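Local coordinates for protein Esterase/lipase (PDB 4OUK) that probably hydrolyses carboxylic ester bonds as a serine esterase or lipase of the alpha/beta-hydrolase superfamily, at residues A[181-186]-A[277-282]; A[186-191]-A[220-225]. The protein carries 1 engineered substitution. All blocks are in the same frame, centred on the assembly; numbering follows the deposited sequence.

In the fold
Both contacts involve the chain that runs on from strand 179-183, and they share Val-186, whose side chain packs against the pentyl chain of the bound phosphonate. Interaction 1 is the deeper, about 9 Å from the centre of the chain, and joins the end of that strand to the histidine loop and helix 280-283. Interaction 2 lies about 15 Å from the centre, with Ser-190 and Ser-224 partly exposed, and ties the following loop to helix 223-226. Their chemistry differs accordingly. Valine, cysteine and histidine side chains carry 181-186 against 277-282 by packing alone, whereas five hydrogen bonds link 186-191 to 220-225. Interaction 2 is nested in the loop closed by interaction 1, centres about 16 Å apart.

Interaction 1: residues A[181-186]-A[277-282]; sequences ALVCPV and KHVFNV. With C63 ((2R)-2,3-bis(hexyloxy)propyl hydrogen (S)-pentylphosphonate), chain B.
His-278 leans its imidazole against Cys-184, just after strand 179-183. CB sets off alongside the contact, and CG, anti to the backbone N (chi1 -155°), brings the ring end up to Cys-184. CE1 comes within 3.7 Å of Cys-184 CB, which meets the ring obliquely; ND1 bonds to Asp-243. CD2 lies 3.4 Å from O4 of the phosphonate C63, beside its glyceryl carbon C1. NE2 bonds to Ser-146 and makes a weak, bent bond of 3.1 Å to C63 O4, that oxygen lying at the ring edge near its plane. One face of the ring carries CG1 of its neighbour Val-279, centred 4.0 Å above the plane. The same methyl packs on Cys-184 CB at 4.0 Å, joining the ring to the residue after the strand. Farther along the contact, Val-183 CG1 reaches Val-282 CG2 at 4.2 Å and approaches Asn-281 OD1 at 3.4 Å. The Asn-281 amide gives its ND2 to Asn-294, which ties helix 280-283 to helix 288-311. Ser-146, His-278 and Asp-243 have the geometry of a Ser-His-Asp triad, with the serine on a probable nucleophile elbow; a histidine loop packed beside the parallel strands is characteristic of the alpha/beta-hydrolase active site.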
loop_
_atom_site.group_PDB
_atom_site.type_symbol
_atom_site.label_atom_id
_atom_site.label_comp_id
_atom_site.label_asym_id
_atom_site.label_seq_id
_atom_site.Cartn_x
_atom_site.Cartn_y
_atom_site.Cartn_z
ATOM N N ALA A 181 4.010 3.656 -5.492
ATOM C CA ALA A 181 3.452 4.920 -5.009
ATOM C C ALA A 181 3.041 4.780 -3.563
ATOM O O ALA A 181 2.184 3.958 -3.250
ATOM C CB ALA A 181 2.237 5.364 -5.854
ATOM N N LEU A 182 3.661 5.561 -2.709
ATOM C CA LEU A 182 3.447 5.505 -1.286
ATOM C C LEU A 182 2.620 6.719 -0.879
ATOM O O LEU A 182 3.027 7.842 -1.127
ATOM C CB LEU A 182 4.783 5.524 -0.547
ATOM C CG LEU A 182 5.772 4.426 -0.949
ATOM C CD1 LEU A 182 7.033 4.468 -0.074
ATOM C CD2 LEU A 182 5.145 3.036 -0.875
ATOM N N VAL A 183 1.482 6.471 -0.262
ATOM C CA VAL A 183 0.562 7.532 0.161
ATOM C C VAL A 183 0.696 7.693 1.701
ATOM O O VAL A 183 0.388 6.767 2.476
ATOM C CB VAL A 183 -0.909 7.302 -0.315
ATOM C CG1 VAL A 183 -1.795 8.400 0.218
ATOM C CG2 VAL A 183 -1.015 7.265 -1.832
ATOM N N CYS A 184 1.163 8.896 2.108
ATOM C CA CYS A 184 1.546 9.189 3.487
ATOM C C CYS A 184 2.147 7.947 4.202
ATOM O O CYS A 184 1.623 7.518 5.249
ATOM C CB CYS A 184 0.344 9.601 4.268
ATOM S SG CYS A 184 -0.467 10.991 3.535
ATOM N N PRO A 185 3.209 7.354 3.617
ATOM C CA PRO A 185 3.715 6.133 4.229
ATOM C C PRO A 185 4.318 6.381 5.603
ATOM O O PRO A 185 4.781 7.517 5.875
ATOM C CB PRO A 185 4.842 5.764 3.287
ATOM C CG PRO A 185 5.376 7.127 2.834
ATOM C CD PRO A 185 4.112 7.854 2.553
ATOM N N VAL A 186 4.316 5.327 6.439
ATOM C CA VAL A 186 5.141 5.247 7.671
ATOM C C VAL A 186 6.242 4.242 7.398
ATOM O O VAL A 186 6.162 3.126 7.820
ATOM C CB VAL A 186 4.237 4.912 8.868
ATOM C CG1 VAL A 186 5.011 4.845 10.180
ATOM C CG2 VAL A 186 3.263 6.057 9.023
ATOM N N LYS A 277 -5.788 15.968 4.846
ATOM C CA LYS A 277 -5.236 15.363 6.047
ATOM C C LYS A 277 -4.754 13.997 5.668
ATOM O O LYS A 277 -4.497 13.684 4.468
ATOM C CB LYS A 277 -6.359 15.205 7.077
ATOM C CG LYS A 277 -7.206 13.988 6.685
ATOM C CD LYS A 277 -8.728 14.158 6.743
ATOM C CE LYS A 277 -9.381 13.481 5.500
ATOM N NZ LYS A 277 -8.927 12.050 5.240
ATOM N N HIS A 278 -4.682 13.161 6.694
ATOM C CA HIS A 278 -4.228 11.818 6.543
ATOM C C HIS A 278 -5.009 10.963 5.475
ATOM O O HIS A 278 -6.208 10.713 5.500
ATOM C CB HIS A 278 -4.072 11.145 7.939
ATOM C CG HIS A 278 -3.077 10.027 7.941
ATOM N ND1 HIS A 278 -1.772 10.206 7.529
ATOM C CD2 HIS A 278 -3.207 8.710 8.224
ATOM C CE1 HIS A 278 -1.139 9.046 7.564
ATOM N NE2 HIS A 278 -1.985 8.125 7.994
ATOM N N VAL A 279 -4.234 10.540 4.491
ATOM C CA VAL A 279 -4.657 9.762 3.354
ATOM C C VAL A 279 -5.962 10.230 2.719
ATOM O O VAL A 279 -6.815 9.420 2.339
ATOM C CB VAL A 279 -4.570 8.220 3.601
ATOM C CG1 VAL A 279 -3.233 7.863 4.189
ATOM C CG2 VAL A 279 -5.622 7.686 4.527
ATOM N N PHE A 280 -6.098 11.553 2.611
ATOM C CA PHE A 280 -7.332 12.197 2.084
ATOM C C PHE A 280 -7.699 11.649 0.706
ATOM O O PHE A 280 -8.878 11.492 0.351
ATOM C CB PHE A 280 -7.191 13.721 2.066
ATOM C CG PHE A 280 -6.425 14.236 0.915
ATOM C CD1 PHE A 280 -7.035 14.425 -0.301
ATOM C CD2 PHE A 280 -5.050 14.487 1.030
ATOM C CE1 PHE A 280 -6.295 14.876 -1.416
ATOM C CE2 PHE A 280 -4.319 14.946 -0.060
ATOM C CZ PHE A 280 -4.950 15.154 -1.294
ATOM N N ASN A 281 -6.693 11.383 -0.121
ATOM C CA ASN A 281 -6.977 10.983 -1.496
ATOM C C ASN A 281 -7.445 9.527 -1.626
ATOM O O ASN A 281 -7.946 9.129 -2.672
ATOM C CB ASN A 281 -5.769 11.237 -2.413
ATOM C CG ASN A 281 -4.545 10.445 -1.986
ATOM O OD1 ASN A 281 -4.030 10.676 -0.881
ATOM N ND2 ASN A 281 -4.110 9.497 -2.818
ATOM N N VAL A 282 -7.292 8.742 -0.567
ATOM C CA VAL A 282 -7.811 7.374 -0.486
ATOM C C VAL A 282 -9.187 7.385 0.198
ATOM O O VAL A 282 -10.153 6.665 -0.147
ATOM C CB VAL A 282 -6.822 6.489 0.362
ATOM C CG1 VAL A 282 -7.357 5.087 0.633
ATOM C CG2 VAL A 282 -5.464 6.423 -0.304
HETATM P P5 C63 B . -1.601 4.646 9.223
HETATM O O11 C63 B . -1.869 3.282 8.753
HETATM C C6 C63 B . -0.704 4.706 10.787
HETATM C C7 C63 B . 0.587 3.960 10.663
HETATM C C8 C63 B . 1.583 4.326 11.743
HETATM C C9 C63 B . 1.273 3.653 13.059
HETATM C C10 C63 B . 0.006 4.196 13.637
HETATM O O4 C63 B . -2.901 5.540 9.402
HETATM C C3 C63 B . -3.436 5.430 10.718
HETATM C C2 C63 B . -2.796 6.374 11.751
HETATM O O13 C63 B . -2.745 5.793 13.071
HETATM C C14 C63 B . -3.164 6.668 14.127
HETATM C C15 C63 B . -4.672 6.558 14.402
HETATM C C16 C63 B . -4.992 5.486 15.438
HETATM C C17 C63 B . -6.335 4.783 15.231
HETATM C C1 C63 B . -3.565 7.691 11.815
HETATM O O20 C63 B . -3.223 8.451 12.988
HETATM C C21 C63 B . -3.029 9.859 12.721
HETATM C C22 C63 B . -2.631 10.661 13.976
HETATM C C23 C63 B . -1.885 9.863 15.044
HETATM C C24 C63 B . -1.928 10.531 16.428
HETATM C C25 C63 B . -2.763 9.703 17.416
HETATM C C26 C63 B . -1.926 8.908 18.396
#

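Interaction 2: residues A[186-191]-A[220-225]; sequences VAEPSK and HLNFSQ. With C63 ((2R)-2,3-bis(hexyloxy)propyl hydrogen (S)-pentylphosphonate), chain B.
Ser-224 OG donates to Glu-188 OE1 at 2.7 Å, and the backbone Ser-224 N to Glu-188 OE2 at 2.8 Å, each oxygen accepting through its syn lone pair. The glutamate chain bends at chi2 (-68°), bringing the carboxylate back to the first turn of helix 223-226. Two bonds hold the carboxylate, and its place at the helix N-terminus probably favours the charged form. One residue earlier, Phe-223 N makes a nearly straight bond of 2.9 Å to Ala-187 O, and Ala-187 CB rests on Phe-223 CB. The phenyl ring leads away to helices 147-160 and 246-259.

Asn-222 crosses Glu-188 at about a right angle. Its OD1 takes the backbone N-H of Ser-190 at 2.8 Å, in the carbonyl plane and on a lone pair, while the Pro-189 ring presses CD to 3.0 Å of the same Asn-222 OD1, without a hydrogen bond. The other arm of the amide is used too: Asn-222 ND2 donates to Ser-190 OG at 2.9 Å, the hydroxyl tilted a little from the amide plane. From its own segment, Gln-225 OE1 accepts from both N and ND2 of Asn-222 on one face of its own plane, a second-shell grip that limits rotation of the amide.

A carboxylate from the loop after strand 179-183 thus receives the backbone N-H and hydroxyl of Ser-224 in the first turn of helix 223-226, fastening a loop that follows a central parallel strand to a peripheral helix of the alpha/beta-hydrolase fold.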
loop_
_atom_site.group_PDB
_atom_site.type_symbol
_atom_site.label_atom_id
_atom_site.label_comp_id
_atom_site.label_asym_id
_atom_site.label_seq_id
_atom_site.Cartn_x
_atom_site.Cartn_y
_atom_site.Cartn_z
ATOM N N VAL A 186 4.316 5.327 6.439
ATOM C CA VAL A 186 5.141 5.247 7.671
ATOM C C VAL A 186 6.242 4.242 7.398
ATOM O O VAL A 186 6.162 3.126 7.820
ATOM C CB VAL A 186 4.237 4.912 8.868
ATOM C CG1 VAL A 186 5.011 4.845 10.180
ATOM C CG2 VAL A 186 3.263 6.057 9.023
ATOM N N ALA A 187 7.191 4.625 6.548
ATOM C CA ALA A 187 8.154 3.709 6.008
ATOM C C ALA A 187 9.244 3.416 7.055
ATOM O O ALA A 187 10.016 2.465 6.870
ATOM C CB ALA A 187 8.800 4.288 4.764
ATOM N N GLU A 188 9.307 4.259 8.098
ATOM C CA GLU A 188 10.359 4.190 9.169
ATOM C C GLU A 188 9.734 4.026 10.550
ATOM O O GLU A 188 9.813 4.923 11.401
ATOM C CB GLU A 188 11.221 5.458 9.149
ATOM C CG GLU A 188 11.950 5.680 7.810
ATOM C CD GLU A 188 13.033 4.661 7.527
ATOM O OE1 GLU A 188 13.852 4.405 8.426
ATOM O OE2 GLU A 188 13.110 4.121 6.419
ATOM N N PRO A 189 9.122 2.882 10.802
ATOM C CA PRO A 189 8.422 2.771 12.099
ATOM C C PRO A 189 9.309 2.903 13.365
ATOM O O PRO A 189 8.803 3.333 14.384
ATOM C CB PRO A 189 7.730 1.394 12.038
ATOM C CG PRO A 189 7.991 0.842 10.675
ATOM C CD PRO A 189 9.014 1.654 9.992
ATOM N N SER A 190 10.600 2.564 13.312
ATOM C CA SER A 190 11.493 2.818 14.475
ATOM C C SER A 190 11.532 4.267 14.921
ATOM O O SER A 190 11.924 4.540 16.071
ATOM C CB SER A 190 12.918 2.398 14.166
ATOM O OG SER A 190 12.895 1.021 14.011
ATOM N N LYS A 191 11.203 5.189 14.014
ATOM C CA LYS A 191 11.252 6.619 14.317
ATOM C C LYS A 191 9.972 7.101 15.013
ATOM O O LYS A 191 9.893 8.241 15.490
ATOM C CB LYS A 191 11.522 7.434 13.045
ATOM C CG LYS A 191 12.900 7.209 12.431
ATOM C CD LYS A 191 13.252 8.244 11.333
ATOM N N HIS A 220 15.039 -5.316 10.109
ATOM C CA HIS A 220 14.514 -5.225 8.760
ATOM C C HIS A 220 13.097 -4.706 8.704
ATOM O O HIS A 220 12.389 -5.000 7.777
ATOM C CB HIS A 220 14.655 -6.554 8.055
ATOM C CG HIS A 220 16.075 -6.924 7.816
ATOM N ND1 HIS A 220 16.792 -7.733 8.682
ATOM C CD2 HIS A 220 16.937 -6.546 6.850
ATOM C CE1 HIS A 220 18.037 -7.838 8.236
ATOM N NE2 HIS A 220 18.142 -7.137 7.122
ATOM N N LEU A 221 12.752 -3.869 9.671
ATOM C CA LEU A 221 11.428 -3.284 9.791
ATOM C C LEU A 221 11.299 -1.958 9.042
ATOM O O LEU A 221 10.187 -1.524 8.823
ATOM C CB LEU A 221 11.119 -2.844 11.242
ATOM C CG LEU A 221 10.741 -3.693 12.400
ATOM C CD1 LEU A 221 10.063 -2.799 13.402
ATOM C CD2 LEU A 221 9.821 -4.803 11.971
ATOM N N ASN A 222 12.395 -1.269 8.758
ATOM C CA ASN A 222 12.318 0.091 8.198
ATOM C C ASN A 222 12.778 0.024 6.770
ATOM O O ASN A 222 13.656 -0.794 6.401
ATOM C CB ASN A 222 13.146 1.093 9.032
ATOM C CG ASN A 222 12.758 1.093 10.522
ATOM O OD1 ASN A 222 11.849 1.784 10.966
ATOM N ND2 ASN A 222 13.392 0.214 11.283
ATOM N N PHE A 223 12.219 0.888 5.932
ATOM C CA PHE A 223 12.654 0.961 4.560
ATOM C C PHE A 223 14.170 1.223 4.431
ATOM O O PHE A 223 14.878 0.586 3.627
ATOM C CB PHE A 223 11.871 2.054 3.816
ATOM C CG PHE A 223 12.224 2.145 2.378
ATOM C CD1 PHE A 223 11.814 1.191 1.505
ATOM C CD2 PHE A 223 12.939 3.212 1.892
ATOM C CE1 PHE A 223 12.148 1.270 0.163
ATOM C CE2 PHE A 223 13.303 3.310 0.576
ATOM C CZ PHE A 223 12.898 2.314 -0.300
ATOM N N SER A 224 14.684 2.106 5.284
ATOM C CA SER A 224 16.141 2.377 5.321
ATOM C C SER A 224 16.996 1.140 5.534
ATOM O O SER A 224 18.160 1.151 5.155
ATOM C CB SER A 224 16.484 3.349 6.436
ATOM O OG SER A 224 16.031 2.900 7.688
ATOM N N GLN A 225 16.459 0.104 6.183
ATOM C CA GLN A 225 17.200 -1.134 6.398
ATOM C C GLN A 225 17.083 -2.043 5.181
ATOM O O GLN A 225 18.068 -2.616 4.771
ATOM C CB GLN A 225 16.741 -1.849 7.650
ATOM C CG GLN A 225 16.906 -1.012 8.943
ATOM C CD GLN A 225 16.068 -1.556 10.076
ATOM O OE1 GLN A 225 14.922 -1.912 9.883
ATOM N NE2 GLN A 225 16.653 -1.646 11.266
HETATM P P5 C63 B . -1.601 4.646 9.223
HETATM O O11 C63 B . -1.869 3.282 8.753
HETATM C C6 C63 B . -0.704 4.706 10.787
HETATM C C7 C63 B . 0.587 3.960 10.663
HETATM C C8 C63 B . 1.583 4.326 11.743
HETATM C C9 C63 B . 1.273 3.653 13.059
HETATM C C10 C63 B . 0.006 4.196 13.637
HETATM O O4 C63 B . -2.901 5.540 9.402
HETATM C C3 C63 B . -3.436 5.430 10.718
HETATM C C2 C63 B . -2.796 6.374 11.751
HETATM O O13 C63 B . -2.745 5.793 13.071
HETATM C C14 C63 B . -3.164 6.668 14.127
HETATM C C15 C63 B . -4.672 6.558 14.402
HETATM C C16 C63 B . -4.992 5.486 15.438
HETATM C C17 C63 B . -6.335 4.783 15.231
HETATM C C1 C63 B . -3.565 7.691 11.815
HETATM O O20 C63 B . -3.223 8.451 12.988
HETATM C C21 C63 B . -3.029 9.859 12.721
HETATM C C22 C63 B . -2.631 10.661 13.976
HETATM C C23 C63 B . -1.885 9.863 15.044
HETATM C C24 C63 B . -1.928 10.531 16.428
HETATM C C25 C63 B . -2.763 9.703 17.416
HETATM C C26 C63 B . -1.926 8.908 18.396
#